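Local structure of Crov588 (Cafeteriavirus, 6NYR) at residues Thr188-Lys199 with Leu209-Gln220. The protein is of unknown function but folds as a leucine-rich repeat protein of FNIP-type repeats whose coils close into a ring. Numbering follows the deposited sequence. Where two conformers were deposited one is given.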
ATOM      1  N   THR A 188      -6.541 -21.249  20.436  1.00 51.23           N
ATOM      2  CA  THR A 188      -7.286 -21.039  19.206  1.00 49.26           C
ATOM      3  C   THR A 188      -6.402 -20.762  17.997  1.00 48.37           C
ATOM      4  O   THR A 188      -6.755 -21.169  16.887  1.00 46.20           O
ATOM      5  CB  THR A 188      -8.258 -19.856  19.359  1.00 52.77           C
ATOM      6  OG1 THR A 188      -7.513 -18.649  19.569  1.00 56.61           O
ATOM      7  CG2 THR A 188      -9.197 -20.073  20.531  1.00 51.39           C
ATOM      8  N   TYR A 189      -5.280 -20.068  18.181  0.50 49.52           N
ATOM      9  CA  TYR A 189      -4.328 -19.776  17.115  0.50 47.25           C
ATOM     10  C   TYR A 189      -3.007 -20.463  17.446  0.50 48.37           C
ATOM     11  O   TYR A 189      -2.432 -20.219  18.513  0.50 47.08           O
ATOM     12  CB  TYR A 189      -4.111 -18.264  16.965  0.50 47.14           C
ATOM     13  CG  TYR A 189      -5.239 -17.505  16.304  0.50 46.03           C
ATOM     14  CD1 TYR A 189      -6.531 -17.557  16.810  0.50 47.72           C
ATOM     15  CD2 TYR A 189      -5.005 -16.714  15.187  0.50 45.35           C
ATOM     16  CE1 TYR A 189      -7.563 -16.858  16.210  0.50 47.48           C
ATOM     17  CE2 TYR A 189      -6.030 -16.009  14.581  0.50 45.39           C
ATOM     18  CZ  TYR A 189      -7.304 -16.082  15.097  0.50 45.78           C
ATOM     19  OH  TYR A 189      -8.323 -15.383  14.494  0.50 46.85           O
ATOM     20  N   LEU A 190      -2.525 -21.310  16.539  1.00 45.15           N
ATOM     21  CA  LEU A 190      -1.230 -21.969  16.693  1.00 45.54           C
ATOM     22  C   LEU A 190      -0.427 -21.747  15.423  1.00 44.77           C
ATOM     23  O   LEU A 190      -0.898 -22.068  14.325  1.00 41.50           O
ATOM     24  CB  LEU A 190      -1.389 -23.464  16.978  1.00 46.58           C
ATOM     25  CG  LEU A 190      -0.102 -24.285  17.116  1.00 47.06           C
ATOM     26  CD1 LEU A 190       0.829 -23.698  18.165  1.00 46.90           C
ATOM     27  CD2 LEU A 190      -0.421 -25.747  17.446  1.00 41.94           C
ATOM     28  N   GLU A 191       0.771 -21.185  15.568  1.00 47.11           N
ATOM     29  CA  GLU A 191       1.670 -20.975  14.441  1.00 49.87           C
ATOM     30  C   GLU A 191       3.035 -21.572  14.747  1.00 46.80           C
ATOM     31  O   GLU A 191       3.690 -21.169  15.714  1.00 49.80           O
ATOM     32  CB  GLU A 191       1.821 -19.489  14.102  1.00 49.70           C
ATOM     33  CG  GLU A 191       2.729 -19.269  12.900  1.00 51.78           C
ATOM     34  CD  GLU A 191       2.752 -17.840  12.413  1.00 52.75           C
ATOM     35  OE1 GLU A 191       1.914 -17.036  12.871  1.00 51.81           O
ATOM     36  OE2 GLU A 191       3.615 -17.523  11.566  1.00 56.21           O
ATOM     37  N   PHE A 192       3.461 -22.522  13.922  1.00 45.04           N
ATOM     38  CA  PHE A 192       4.815 -23.048  13.970  1.00 46.22           C
ATOM     39  C   PHE A 192       5.728 -22.254  13.042  1.00 44.39           C
ATOM     40  O   PHE A 192       5.288 -21.657  12.056  1.00 44.71           O
ATOM     41  CB  PHE A 192       4.845 -24.525  13.579  1.00 44.61           C
ATOM     42  CG  PHE A 192       4.227 -25.430  14.599  1.00 47.47           C
ATOM     43  CD1 PHE A 192       4.887 -25.707  15.784  1.00 48.26           C
ATOM     44  CD2 PHE A 192       2.986 -26.002  14.376  1.00 47.94           C
ATOM     45  CE1 PHE A 192       4.320 -26.538  16.728  1.00 48.73           C
ATOM     46  CE2 PHE A 192       2.415 -26.834  15.316  1.00 48.02           C
ATOM     47  CZ  PHE A 192       3.082 -27.101  16.492  1.00 50.25           C
ATOM     48  N   GLY A 193       7.020 -22.270  13.368  1.00 46.96           N
ATOM     49  CA  GLY A 193       8.009 -21.511  12.639  1.00 46.43           C
ATOM     50  C   GLY A 193       8.774 -22.357  11.636  1.00 46.45           C
ATOM     51  O   GLY A 193       8.419 -23.497  11.328  1.00 43.79           O
ATOM     52  N   ARG A 194       9.869 -21.775  11.139  1.00 47.35           N
ATOM     53  CA  ARG A 194      10.613 -22.361  10.031  1.00 47.30           C
ATOM     54  C   ARG A 194      10.896 -23.844  10.241  1.00 44.64           C
ATOM     55  O   ARG A 194      10.537 -24.685   9.410  1.00 43.44           O
ATOM     56  CB  ARG A 194      11.938 -21.611   9.860  1.00 49.58           C
ATOM     57  CG  ARG A 194      12.547 -21.677   8.472  1.00 54.50           C
ATOM     58  CD  ARG A 194      13.863 -20.906   8.433  1.00 60.75           C
ATOM     59  NE  ARG A 194      14.785 -21.433   9.444  1.00 67.43           N
ATOM     60  CZ  ARG A 194      15.955 -20.892   9.763  1.00 71.73           C
ATOM     61  NH1 ARG A 194      16.371 -19.797   9.145  1.00 75.97           N
ATOM     62  NH2 ARG A 194      16.711 -21.450  10.699  1.00 71.55           N
ATOM     63  N   ASN A 195      11.549 -24.184  11.348  1.00 45.09           N
ATOM     64  CA  ASN A 195      12.199 -25.480  11.483  1.00 47.01           C
ATOM     65  C   ASN A 195      11.334 -26.551  12.128  1.00 45.23           C
ATOM     66  O   ASN A 195      11.802 -27.686  12.272  1.00 46.38           O
ATOM     67  CB  ASN A 195      13.498 -25.332  12.287  1.00 46.78           C
ATOM     68  CG  ASN A 195      14.570 -24.591  11.522  1.00 47.70           C
ATOM     69  OD1 ASN A 195      14.343 -24.140  10.398  1.00 48.74           O
ATOM     70  ND2 ASN A 195      15.742 -24.446  12.126  1.00 46.67           N
ATOM     71  N   PHE A 196      10.112 -26.238  12.540  1.00 41.32           N
ATOM     72  CA  PHE A 196       9.291 -27.263  13.160  1.00 43.90           C
ATOM     73  C   PHE A 196       8.940 -28.333  12.128  1.00 45.43           C
ATOM     74  O   PHE A 196       8.232 -28.057  11.152  1.00 43.87           O
ATOM     75  CB  PHE A 196       8.013 -26.683  13.750  1.00 43.36           C
ATOM     76  CG  PHE A 196       7.124 -27.727  14.351  1.00 44.62           C
ATOM     77  CD1 PHE A 196       7.363 -28.204  15.629  1.00 44.05           C
ATOM     78  CD2 PHE A 196       6.073 -28.258  13.631  1.00 43.98           C
ATOM     79  CE1 PHE A 196       6.557 -29.179  16.184  1.00 43.74           C
ATOM     80  CE2 PHE A 196       5.258 -29.234  14.178  1.00 44.51           C
ATOM     81  CZ  PHE A 196       5.501 -29.697  15.456  1.00 44.28           C
ATOM     82  N   ASN A 197       9.425 -29.559  12.353  1.00 47.24           N
ATOM     83  CA  ASN A 197       9.163 -30.696  11.470  1.00 47.60           C
ATOM     84  C   ASN A 197       9.053 -31.934  12.367  1.00 46.34           C
ATOM     85  O   ASN A 197       9.864 -32.851  12.327  1.00 43.87           O
ATOM     86  CB  ASN A 197      10.252 -30.854  10.409  1.00 48.45           C
ATOM     87  CG  ASN A 197       9.900 -31.903   9.372  1.00 48.57           C
ATOM     88  OD1 ASN A 197       8.739 -32.298   9.238  1.00 48.73           O
ATOM     89  ND2 ASN A 197      10.900 -32.358   8.629  1.00 48.61           N
ATOM     90  N   GLN A 198       8.017 -31.946  13.198  1.00 49.18           N
ATOM     91  CA  GLN A 198       7.795 -32.973  14.208  1.00 50.15           C
ATOM     92  C   GLN A 198       6.414 -33.578  13.995  1.00 52.47           C
ATOM     93  O   GLN A 198       5.471 -32.878  13.612  1.00 54.04           O
ATOM     94  CB  GLN A 198       7.915 -32.358  15.607  1.00 49.27           C
ATOM     95  CG  GLN A 198       8.860 -33.060  16.576  1.00 49.77           C
ATOM     96  CD  GLN A 198      10.145 -33.544  15.936  1.00 52.63           C
ATOM     97  OE1 GLN A 198      10.392 -34.750  15.873  1.00 57.87           O
ATOM     98  NE2 GLN A 198      10.963 -32.618  15.452  1.00 50.64           N
ATOM     99  N   LYS A 199       6.302 -34.883  14.223  1.00 54.24           N
ATOM    100  CA  LYS A 199       5.017 -35.551  14.084  1.00 54.82           C
ATOM    101  C   LYS A 199       3.986 -34.936  15.023  1.00 53.19           C
ATOM    102  O   LYS A 199       4.309 -34.456  16.114  1.00 51.74           O
ATOM    103  CB  LYS A 199       5.149 -37.047  14.366  1.00 61.80           C
ATOM    104  CG  LYS A 199       5.743 -37.874  13.230  1.00 67.10           C
ATOM    105  CD  LYS A 199       6.114 -39.275  13.720  1.00 69.91           C
ATOM    106  CE  LYS A 199       6.427 -40.225  12.571  1.00 71.88           C
ATOM    107  NZ  LYS A 199       7.446 -39.704  11.620  1.00 72.22           N
ATOM    108  N   LEU A 209      -8.992 -25.321  18.748  1.00 54.00           N
ATOM    109  CA  LEU A 209      -8.123 -24.667  17.779  1.00 53.45           C
ATOM    110  C   LEU A 209      -8.902 -24.323  16.515  1.00 49.60           C
ATOM    111  O   LEU A 209      -9.626 -25.160  15.969  1.00 49.96           O
ATOM    112  CB  LEU A 209      -6.944 -25.581  17.446  1.00 52.68           C
ATOM    113  CG  LEU A 209      -5.721 -24.959  16.774  1.00 49.73           C
ATOM    114  CD1 LEU A 209      -5.042 -23.996  17.737  1.00 49.40           C
ATOM    115  CD2 LEU A 209      -4.743 -26.025  16.312  1.00 49.70           C
ATOM    116  N   THR A 210      -8.768 -23.076  16.061  1.00 45.61           N
ATOM    117  CA  THR A 210      -9.420 -22.615  14.842  1.00 46.45           C
ATOM    118  C   THR A 210      -8.448 -22.307  13.713  1.00 47.25           C
ATOM    119  O   THR A 210      -8.814 -22.462  12.548  1.00 47.07           O
ATOM    120  CB  THR A 210     -10.261 -21.359  15.122  1.00 49.66           C
ATOM    121  OG1 THR A 210      -9.428 -20.312  15.640  1.00 49.67           O
ATOM    122  CG2 THR A 210     -11.370 -21.672  16.121  1.00 50.52           C
ATOM    123  N   HIS A 211      -7.226 -21.877  14.027  1.00 50.22           N
ATOM    124  CA  HIS A 211      -6.255 -21.456  13.022  1.00 49.94           C
ATOM    125  C   HIS A 211      -4.959 -22.221  13.252  1.00 49.87           C
ATOM    126  O   HIS A 211      -4.368 -22.129  14.334  1.00 50.88           O
ATOM    127  CB  HIS A 211      -5.981 -19.950  13.098  1.00 49.96           C
ATOM    128  CG  HIS A 211      -7.109 -19.093  12.615  1.00 50.43           C
ATOM    129  ND1 HIS A 211      -8.345 -19.072  13.224  1.00 51.78           N
ATOM    130  CD2 HIS A 211      -7.177 -18.208  11.593  1.00 49.90           C
ATOM    131  CE1 HIS A 211      -9.130 -18.218  12.591  1.00 52.17           C
ATOM    132  NE2 HIS A 211      -8.447 -17.681  11.597  1.00 52.84           N
ATOM    133  N   LEU A 212      -4.506 -22.954  12.236  1.00 45.92           N
ATOM    134  CA  LEU A 212      -3.274 -23.731  12.319  1.00 45.80           C
ATOM    135  C   LEU A 212      -2.402 -23.380  11.125  1.00 44.93           C
ATOM    136  O   LEU A 212      -2.818 -23.558   9.974  1.00 41.15           O
ATOM    137  CB  LEU A 212      -3.562 -25.234  12.350  1.00 44.50           C
ATOM    138  CG  LEU A 212      -2.342 -26.155  12.368  1.00 45.31           C
ATOM    139  CD1 LEU A 212      -1.458 -25.870  13.574  1.00 45.49           C
ATOM    140  CD2 LEU A 212      -2.764 -27.623  12.349  1.00 47.39           C
ATOM    141  N   THR A 213      -1.195 -22.893  11.401  1.00 46.63           N
ATOM    142  CA  THR A 213      -0.243 -22.496  10.377  1.00 43.85           C
ATOM    143  C   THR A 213       1.060 -23.253  10.585  1.00 41.67           C
ATOM    144  O   THR A 213       1.625 -23.224  11.683  1.00 41.38           O
ATOM    145  CB  THR A 213       0.034 -20.985  10.429  1.00 40.85           C
ATOM    146  OG1 THR A 213      -1.187 -20.264  10.237  1.00 41.28           O
ATOM    147  CG2 THR A 213       1.038 -20.578   9.359  1.00 36.95           C
ATOM    148  N   PHE A 214       1.525 -23.936   9.539  1.00 44.64           N
ATOM    149  CA  PHE A 214       2.833 -24.575   9.551  1.00 43.79           C
ATOM    150  C   PHE A 214       3.851 -23.699   8.831  1.00 43.40           C
ATOM    151  O   PHE A 214       3.508 -22.765   8.099  1.00 45.15           O
ATOM    152  CB  PHE A 214       2.799 -25.970   8.902  1.00 42.92           C
ATOM    153  CG  PHE A 214       2.002 -26.971   9.672  1.00 42.80           C
ATOM    154  CD1 PHE A 214       2.490 -27.499  10.855  1.00 43.78           C
ATOM    155  CD2 PHE A 214       0.768 -27.390   9.212  1.00 45.14           C
ATOM    156  CE1 PHE A 214       1.754 -28.416  11.577  1.00 46.18           C
ATOM    157  CE2 PHE A 214       0.025 -28.314   9.924  1.00 46.09           C
ATOM    158  CZ  PHE A 214       0.519 -28.828  11.109  1.00 47.10           C
ATOM    159  N   GLY A 215       5.120 -24.039   9.027  1.00 44.71           N
ATOM    160  CA  GLY A 215       6.210 -23.292   8.442  1.00 45.20           C
ATOM    161  C   GLY A 215       7.042 -24.071   7.444  1.00 42.11           C
ATOM    162  O   GLY A 215       6.695 -25.187   7.045  1.00 37.13           O
ATOM    163  N   TRP A 216       8.186 -23.486   7.082  1.00 41.48           N
ATOM    164  CA  TRP A 216       9.009 -23.949   5.973  1.00 41.24           C
ATOM    165  C   TRP A 216       9.206 -25.457   5.940  1.00 44.39           C
ATOM    166  O   TRP A 216       8.909 -26.103   4.931  1.00 48.02           O
ATOM    167  CB  TRP A 216      10.358 -23.227   6.067  1.00 41.27           C
ATOM    168  CG  TRP A 216      11.295 -23.362   4.914  1.00 41.87           C
ATOM    169  CD1 TRP A 216      12.071 -24.440   4.601  1.00 41.60           C
ATOM    170  CD2 TRP A 216      11.594 -22.358   3.940  1.00 42.15           C
ATOM    171  NE1 TRP A 216      12.819 -24.176   3.483  1.00 40.17           N
ATOM    172  CE2 TRP A 216      12.546 -22.902   3.058  1.00 41.57           C
ATOM    173  CE3 TRP A 216      11.143 -21.051   3.725  1.00 43.22           C
ATOM    174  CZ2 TRP A 216      13.052 -22.187   1.974  1.00 41.91           C
ATOM    175  CZ3 TRP A 216      11.645 -20.344   2.648  1.00 39.92           C
ATOM    176  CH2 TRP A 216      12.589 -20.911   1.788  1.00 41.92           C
ATOM    177  N   TYR A 217       9.715 -26.036   7.026  1.00 43.96           N
ATOM    178  CA  TYR A 217      10.207 -27.405   6.966  1.00 44.28           C
ATOM    179  C   TYR A 217       9.186 -28.459   7.380  1.00 43.86           C
ATOM    180  O   TYR A 217       9.483 -29.655   7.264  1.00 43.78           O
ATOM    181  CB  TYR A 217      11.469 -27.565   7.837  1.00 46.10           C
ATOM    182  CG  TYR A 217      12.713 -26.952   7.225  1.00 45.71           C
ATOM    183  CD1 TYR A 217      13.451 -27.635   6.264  1.00 43.38           C
ATOM    184  CD2 TYR A 217      13.150 -25.690   7.606  1.00 45.90           C
ATOM    185  CE1 TYR A 217      14.577 -27.076   5.697  1.00 42.00           C
ATOM    186  CE2 TYR A 217      14.282 -25.126   7.047  1.00 45.27           C
ATOM    187  CZ  TYR A 217      14.992 -25.822   6.093  1.00 44.11           C
ATOM    188  OH  TYR A 217      16.118 -25.259   5.535  1.00 45.00           O
ATOM    189  N   PHE A 218       8.003 -28.074   7.849  1.00 39.64           N
ATOM    190  CA  PHE A 218       7.054 -29.086   8.290  1.00 41.74           C
ATOM    191  C   PHE A 218       6.681 -30.004   7.132  1.00 42.83           C
ATOM    192  O   PHE A 218       6.209 -29.544   6.087  1.00 40.64           O
ATOM    193  CB  PHE A 218       5.787 -28.464   8.859  1.00 41.38           C
ATOM    194  CG  PHE A 218       4.777 -29.488   9.300  1.00 41.70           C
ATOM    195  CD1 PHE A 218       4.904 -30.124  10.528  1.00 43.54           C
ATOM    196  CD2 PHE A 218       3.719 -29.835   8.478  1.00 42.29           C
ATOM    197  CE1 PHE A 218       3.984 -31.072  10.930  1.00 44.14           C
ATOM    198  CE2 PHE A 218       2.795 -30.783   8.877  1.00 44.73           C
ATOM    199  CZ  PHE A 218       2.930 -31.401  10.104  1.00 45.82           C
ATOM    200  N   ASN A 219       6.882 -31.308   7.322  1.00 46.01           N
ATOM    201  CA  ASN A 219       6.538 -32.275   6.287  1.00 46.23           C
ATOM    202  C   ASN A 219       6.278 -33.649   6.892  1.00 46.57           C
ATOM    203  O   ASN A 219       6.962 -34.622   6.558  1.00 49.04           O
ATOM    204  CB  ASN A 219       7.646 -32.362   5.237  1.00 45.83           C
ATOM    205  CG  ASN A 219       7.204 -33.106   3.990  1.00 46.19           C
ATOM    206  OD1 ASN A 219       6.009 -33.285   3.752  1.00 45.91           O
ATOM    207  ND2 ASN A 219       8.163 -33.529   3.184  1.00 47.26           N
ATOM    208  N   GLN A 220       5.289 -33.734   7.777  1.00 46.79           N
ATOM    209  CA  GLN A 220       4.866 -34.990   8.376  1.00 50.36           C
ATOM    210  C   GLN A 220       3.430 -35.270   7.967  1.00 51.68           C
ATOM    211  O   GLN A 220       2.649 -34.342   7.730  1.00 54.85           O
ATOM    212  CB  GLN A 220       4.959 -34.944   9.905  1.00 49.35           C
ATOM    213  CG  GLN A 220       6.348 -34.684  10.445  1.00 48.24           C
ATOM    214  CD  GLN A 220       7.311 -35.816  10.151  1.00 49.89           C
ATOM    215  OE1 GLN A 220       6.953 -36.993  10.231  1.00 50.87           O
ATOM    216  NE2 GLN A 220       8.544 -35.464   9.804  1.00 48.99           N
TER
HETATM  217  O   HOH W   1      -2.307 -19.957  12.698  1.00 44.01           O
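Strands 189-191 and 211-213 run parallel, their axes 4.9 Å apart, and L190 sits astride H211 and T213: its N donates to H211 O and its O accepts from T213 N. Two residues earlier T188 O takes the backbone N-H groups of T210 and H211. On the face carrying Y189, E191, H211 and T213, the Y189 and H211 rings form an offset stack in one of two Y189 conformers, with planes at 7° and centroids 4.2 Å apart. Both have CG beside the backbone N (chi1 -75° and -72°), which swings the rings the same way; H211 ND1 is also hydrogen-bonded to T210 OG1, helping to hold the imidazole's rotation. A water joins L190 O to T213 OG1.

Inward, L190 CD2 packs on L212 CD1 at 4.0 Å. Next come F192 and F214, nearly parallel and meeting rim to rim, F192 CD2 on F214 CD1, and F196, which approaches F218 CD1 with its CE2. Beyond the turns, N197 OD1 is gripped from opposite faces of its amide plane, by N219 N at 2.8 Å and Q220 NE2 at 3.2 Å. N219 OD1 in turn accepts from N241 N and Q242 NE2, while K199 NZ bonds Q220 OE1. Such stacking of equivalent residues, with buried leucine and phenylalanine rows and an asparagine row bridging successive coils, is characteristic of a leucine-rich repeat solenoid, here of 22-residue coils.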